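Local coordinates for protein C-domain type II peptide synthetase (PDB 4ZNM) that is a condensation-domain protein of the type II peptide synthetase kind, at residues G403-H415 / S425-M438. Residues are numbered along the deposited sequence; the frame is centred on the assembly and turned at random.
Sequences GSDIPDGVLWSIH and SLGYNTNRFKDETM
Leu426 and Trp412 form a non-hydrogen-bonded pair of two antiparallel strands, their side chains side by side on one face of the sheet, and the leucine carries much of the apolar contact. From its CB the chain runs to CG, which lies anti to the backbone N (chi1 175°), and this brings the branch over the indole. CD1 settles over the centre of the indole face in a CH-pi contact, 3.6 Å from the centroid of the five-membered ring of Trp412. The same methyl meets Val410 CG1, while CD2 reaches the rim of the six-membered ring at Trp412 CZ2 and CH2. Val410 is split between two neighbours: its other methyl, CG2, packs against Phe433 CE2 at 3.6 Å, beyond the end of the strand. Met438, a selenomethionine in the helix that follows, lays CG over the Tyr428 ring and CE over one face of Phe433.

Backbone pairing holds the strands in register. Leu411 and Gly427 exchange two hydrogen bonds, and so do Ser413 and Ser425; Gly427 N to Leu411 O is nearly straight (174°). Ile406 CD1 lies directly against the Gly427 carbonyl, 3.4 Å from its C.

Past Gly427 the pairing passes to a side chain. Asn429 ND2 donates to Ile406 O at 2.9 Å, tilted slightly from the carbonyl plane, whereas Asn429 OD1 takes just a weak bond from Gly409 N. A water bridges Gly409 O and Asn429 N. Asp408, salt-bridged to Arg234, has its charge near that of Arg432 but beyond salt-bridge distance; Arg432 NE bonds to Ile232 O. The core of the contact is the beta hairpin of strands 410-416 and 422-429, in a mixed sheet of the condensation domain; a turn after it leads into helix 435-454.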
loop_
_atom_site.group_PDB
_atom_site.type_symbol
_atom_site.label_atom_id
_atom_site.label_comp_id
_atom_site.label_asym_id
_atom_site.label_seq_id
_atom_site.Cartn_x
_atom_site.Cartn_y
_atom_site.Cartn_z
ATOM N N GLY A 403 -5.271 -8.725 10.203
ATOM C CA GLY A 403 -5.247 -8.678 8.756
ATOM C C GLY A 403 -3.872 -8.625 8.171
ATOM O O GLY A 403 -2.909 -9.141 8.767
ATOM N N SER A 404 -3.763 -7.969 7.015
ATOM C CA SER A 404 -2.472 -7.865 6.334
ATOM C C SER A 404 -1.410 -7.287 7.271
ATOM O O SER A 404 -1.650 -6.344 8.025
ATOM C CB SER A 404 -2.561 -7.009 5.081
ATOM O OG SER A 404 -3.539 -7.497 4.159
ATOM N N ASP A 405 -0.244 -7.893 7.237
ATOM C CA ASP A 405 0.817 -7.592 8.195
ATOM C C ASP A 405 1.514 -6.250 7.906
ATOM O O ASP A 405 1.814 -5.914 6.759
ATOM C CB ASP A 405 1.808 -8.771 8.172
ATOM C CG ASP A 405 3.005 -8.580 9.087
ATOM O OD1 ASP A 405 2.943 -9.054 10.253
ATOM O OD2 ASP A 405 4.015 -7.994 8.625
ATOM N N ILE A 406 1.750 -5.476 8.950
ATOM C CA ILE A 406 2.702 -4.371 8.930
ATOM C C ILE A 406 3.954 -4.836 9.680
ATOM O O ILE A 406 3.874 -5.101 10.876
ATOM C CB ILE A 406 2.133 -3.099 9.574
ATOM C CG1 ILE A 406 0.982 -2.555 8.757
ATOM C CG2 ILE A 406 3.241 -1.986 9.678
ATOM C CD1 ILE A 406 0.243 -1.419 9.469
ATOM N N PRO A 407 5.104 -4.950 8.979
ATOM C CA PRO A 407 6.284 -5.580 9.577
ATOM C C PRO A 407 6.641 -5.008 10.948
ATOM O O PRO A 407 6.888 -5.788 11.892
ATOM C CB PRO A 407 7.399 -5.296 8.545
ATOM C CG PRO A 407 6.653 -5.277 7.243
ATOM C CD PRO A 407 5.334 -4.618 7.562
ATOM N N ASP A 408 6.655 -3.683 11.078
ATOM C CA ASP A 408 7.038 -3.068 12.365
ATOM C C ASP A 408 6.765 -1.579 12.352
ATOM O O ASP A 408 7.653 -0.779 12.141
ATOM C CB ASP A 408 8.525 -3.352 12.666
ATOM C CG ASP A 408 8.911 -3.138 14.149
ATOM O OD1 ASP A 408 8.165 -2.499 14.914
ATOM O OD2 ASP A 408 10.008 -3.596 14.545
ATOM N N GLY A 409 5.519 -1.215 12.590
ATOM C CA GLY A 409 5.147 0.186 12.647
ATOM C C GLY A 409 3.681 0.462 12.448
ATOM O O GLY A 409 2.838 -0.443 12.497
ATOM N N VAL A 410 3.387 1.735 12.257
ATOM C CA VAL A 410 2.018 2.217 12.044
ATOM C C VAL A 410 1.939 2.675 10.599
ATOM O O VAL A 410 2.870 3.317 10.100
ATOM C CB VAL A 410 1.678 3.358 13.013
ATOM C CG1 VAL A 410 0.330 3.950 12.720
ATOM C CG2 VAL A 410 1.740 2.856 14.441
ATOM N N LEU A 411 0.864 2.328 9.904
ATOM C CA LEU A 411 0.759 2.718 8.523
ATOM C C LEU A 411 -0.578 3.413 8.240
ATOM O O LEU A 411 -1.653 2.863 8.509
ATOM C CB LEU A 411 0.924 1.519 7.624
ATOM C CG LEU A 411 0.719 1.757 6.140
ATOM C CD1 LEU A 411 1.770 2.688 5.668
ATOM C CD2 LEU A 411 0.806 0.458 5.377
ATOM N N TRP A 412 -0.493 4.627 7.705
ATOM C CA TRP A 412 -1.667 5.311 7.153
ATOM C C TRP A 412 -1.638 5.140 5.660
ATOM O O TRP A 412 -0.648 5.452 5.017
ATOM C CB TRP A 412 -1.679 6.796 7.474
ATOM C CG TRP A 412 -1.647 7.169 8.880
ATOM C CD1 TRP A 412 -0.591 7.079 9.714
ATOM C CD2 TRP A 412 -2.707 7.769 9.628
ATOM N NE1 TRP A 412 -0.930 7.561 10.950
ATOM C CE2 TRP A 412 -2.224 7.993 10.917
ATOM C CE3 TRP A 412 -4.020 8.137 9.321
ATOM C CZ2 TRP A 412 -3.014 8.567 11.922
ATOM C CZ3 TRP A 412 -4.794 8.693 10.307
ATOM C CH2 TRP A 412 -4.289 8.915 11.585
ATOM N N SER A 413 -2.736 4.657 5.102
ATOM C CA SER A 413 -2.840 4.352 3.680
ATOM C C SER A 413 -4.092 5.046 3.122
ATOM O O SER A 413 -5.204 4.657 3.468
ATOM C CB SER A 413 -2.910 2.833 3.477
ATOM O OG SER A 413 -2.995 2.480 2.102
ATOM N N ILE A 414 -3.892 6.073 2.294
ATOM C CA ILE A 414 -4.973 6.899 1.768
ATOM C C ILE A 414 -5.174 6.641 0.279
ATOM O O ILE A 414 -4.243 6.875 -0.496
ATOM C CB ILE A 414 -4.683 8.396 1.941
ATOM C CG1 ILE A 414 -4.197 8.719 3.358
ATOM C CG2 ILE A 414 -5.903 9.211 1.576
ATOM C CD1 ILE A 414 -5.198 8.502 4.409
ATOM N N HIS A 415 -6.375 6.226 -0.143
ATOM C CA HIS A 415 -6.698 6.233 -1.567
ATOM C C HIS A 415 -7.450 7.506 -1.922
ATOM O O HIS A 415 -8.481 7.806 -1.344
ATOM C CB HIS A 415 -7.529 5.012 -1.982
ATOM C CG HIS A 415 -7.952 5.051 -3.413
ATOM N ND1 HIS A 415 -9.261 5.270 -3.800
ATOM C CD2 HIS A 415 -7.233 4.950 -4.555
ATOM C CE1 HIS A 415 -9.329 5.281 -5.118
ATOM N NE2 HIS A 415 -8.113 5.090 -5.601
ATOM N N SER A 425 -7.107 3.797 5.510
ATOM C CA SER A 425 -6.852 2.762 6.497
ATOM C C SER A 425 -5.725 3.176 7.425
ATOM O O SER A 425 -4.741 3.810 7.003
ATOM C CB SER A 425 -6.485 1.455 5.817
ATOM O OG SER A 425 -7.640 0.859 5.243
ATOM N N LEU A 426 -5.918 2.857 8.695
ATOM C CA LEU A 426 -4.919 3.043 9.714
ATOM C C LEU A 426 -4.629 1.672 10.278
ATOM O O LEU A 426 -5.517 1.039 10.871
ATOM C CB LEU A 426 -5.412 3.978 10.813
ATOM C CG LEU A 426 -4.465 4.155 12.005
ATOM C CD1 LEU A 426 -3.050 4.601 11.618
ATOM C CD2 LEU A 426 -5.091 5.162 12.955
ATOM N N GLY A 427 -3.406 1.199 10.047
ATOM C CA GLY A 427 -3.014 -0.121 10.498
ATOM C C GLY A 427 -1.955 -0.011 11.585
ATOM O O GLY A 427 -1.103 0.888 11.565
ATOM N N TYR A 428 -1.975 -0.964 12.510
ATOM C CA TYR A 428 -1.054 -0.938 13.623
ATOM C C TYR A 428 -0.906 -2.363 14.143
ATOM O O TYR A 428 -1.758 -3.231 13.903
ATOM C CB TYR A 428 -1.569 -0.018 14.715
ATOM C CG TYR A 428 -2.982 -0.341 15.078
ATOM C CD1 TYR A 428 -4.022 0.138 14.302
ATOM C CD2 TYR A 428 -3.297 -1.127 16.179
ATOM C CE1 TYR A 428 -5.366 -0.172 14.611
ATOM C CE2 TYR A 428 -4.640 -1.427 16.503
ATOM C CZ TYR A 428 -5.670 -0.929 15.706
ATOM O OH TYR A 428 -7.022 -1.206 15.968
ATOM N N ASN A 429 0.183 -2.590 14.855
ATOM C CA ASN A 429 0.468 -3.908 15.415
ATOM C C ASN A 429 -0.211 -4.027 16.779
ATOM O O ASN A 429 0.035 -3.220 17.678
ATOM C CB ASN A 429 1.952 -4.147 15.573
ATOM C CG ASN A 429 2.754 -4.017 14.272
ATOM O OD1 ASN A 429 3.899 -3.563 14.293
ATOM N ND2 ASN A 429 2.193 -4.461 13.173
ATOM N N THR A 430 -1.054 -5.038 16.926
ATOM C CA THR A 430 -1.847 -5.219 18.139
ATOM C C THR A 430 -1.000 -5.686 19.315
ATOM O O THR A 430 -1.423 -5.595 20.473
ATOM C CB THR A 430 -2.988 -6.221 17.878
ATOM O OG1 THR A 430 -2.468 -7.384 17.236
ATOM C CG2 THR A 430 -3.998 -5.619 16.959
ATOM N N ASN A 431 0.215 -6.148 19.037
ATOM C CA ASN A 431 1.182 -6.409 20.106
ATOM C C ASN A 431 1.840 -5.115 20.648
ATOM O O ASN A 431 2.663 -5.171 21.555
ATOM C CB ASN A 431 2.267 -7.367 19.621
ATOM C CG ASN A 431 2.840 -6.962 18.292
ATOM O OD1 ASN A 431 2.107 -6.779 17.337
ATOM N ND2 ASN A 431 4.153 -6.835 18.217
ATOM N N ARG A 432 1.464 -3.956 20.119
ATOM C CA ARG A 432 2.089 -2.702 20.523
ATOM C C ARG A 432 1.055 -1.635 20.829
ATOM O O ARG A 432 1.282 -0.790 21.669
ATOM C CB ARG A 432 3.027 -2.196 19.419
ATOM C CG ARG A 432 4.232 -3.111 19.124
ATOM C CD ARG A 432 5.189 -3.318 20.330
ATOM N NE ARG A 432 5.872 -2.110 20.762
ATOM C CZ ARG A 432 6.990 -1.649 20.219
ATOM N NH1 ARG A 432 7.546 -2.283 19.198
ATOM N NH2 ARG A 432 7.540 -0.529 20.690
ATOM N N PHE A 433 -0.078 -1.657 20.129
ATOM C CA PHE A 433 -1.104 -0.643 20.349
ATOM C C PHE A 433 -2.442 -1.247 20.643
ATOM O O PHE A 433 -2.848 -2.211 19.999
ATOM C CB PHE A 433 -1.247 0.274 19.123
ATOM C CG PHE A 433 -0.180 1.327 19.022
ATOM C CD1 PHE A 433 -0.221 2.446 19.850
ATOM C CD2 PHE A 433 0.854 1.207 18.103
ATOM C CE1 PHE A 433 0.755 3.440 19.757
ATOM C CE2 PHE A 433 1.833 2.178 17.990
ATOM C CZ PHE A 433 1.780 3.314 18.812
ATOM N N LYS A 434 -3.145 -0.626 21.584
ATOM C CA LYS A 434 -4.562 -0.867 21.799
ATOM C C LYS A 434 -5.430 -0.167 20.761
ATOM O O LYS A 434 -5.077 0.919 20.261
ATOM C CB LYS A 434 -4.954 -0.387 23.188
ATOM C CG LYS A 434 -4.368 -1.223 24.302
ATOM C CD LYS A 434 -4.296 -0.410 25.579
ATOM C CE LYS A 434 -4.500 -1.273 26.812
ATOM N NZ LYS A 434 -3.677 -0.786 27.950
ATOM N N ASP A 435 -6.583 -0.766 20.470
ATOM C CA ASP A 435 -7.495 -0.242 19.433
ATOM C C ASP A 435 -7.995 1.174 19.733
ATOM O O ASP A 435 -8.145 1.997 18.828
ATOM C CB ASP A 435 -8.703 -1.163 19.272
ATOM C CG ASP A 435 -8.316 -2.562 18.823
ATOM O OD1 ASP A 435 -7.350 -2.698 18.040
ATOM O OD2 ASP A 435 -8.978 -3.532 19.261
ATOM N N GLU A 436 -8.243 1.436 21.010
ATOM C CA GLU A 436 -8.749 2.716 21.485
ATOM C C GLU A 436 -7.758 3.858 21.232
ATOM O O GLU A 436 -8.129 4.957 20.842
ATOM C CB GLU A 436 -9.054 2.618 22.978
ATOM C CG GLU A 436 -10.195 1.654 23.314
ATOM C CD GLU A 436 -9.831 0.152 23.181
ATOM O OE1 GLU A 436 -8.617 -0.202 23.142
ATOM O OE2 GLU A 436 -10.781 -0.672 23.123
ATOM N N THR A 437 -6.489 3.592 21.475
ATOM C CA THR A 437 -5.438 4.559 21.217
ATOM C C THR A 437 -5.447 4.969 19.756
ATOM O O THR A 437 -5.337 6.143 19.430
ATOM C CB THR A 437 -4.059 3.977 21.555
ATOM O OG1 THR A 437 -4.074 3.558 22.909
ATOM C CG2 THR A 437 -2.944 4.988 21.330
HETATM N N MSE A 438 -5.555 3.986 18.877
HETATM C CA MSE A 438 -5.518 4.251 17.438
HETATM C C MSE A 438 -6.831 4.907 16.964
HETATM O O MSE A 438 -6.829 5.742 16.066
HETATM C CB MSE A 438 -5.242 2.963 16.690
HETATM C CG MSE A 438 -3.830 2.455 16.946
HETATM SE SE MSE A 438 -2.511 3.543 15.936
HETATM C CE MSE A 438 -1.707 4.449 17.445
HETATM O O HOH W 1 2.081 -0.611 15.134
#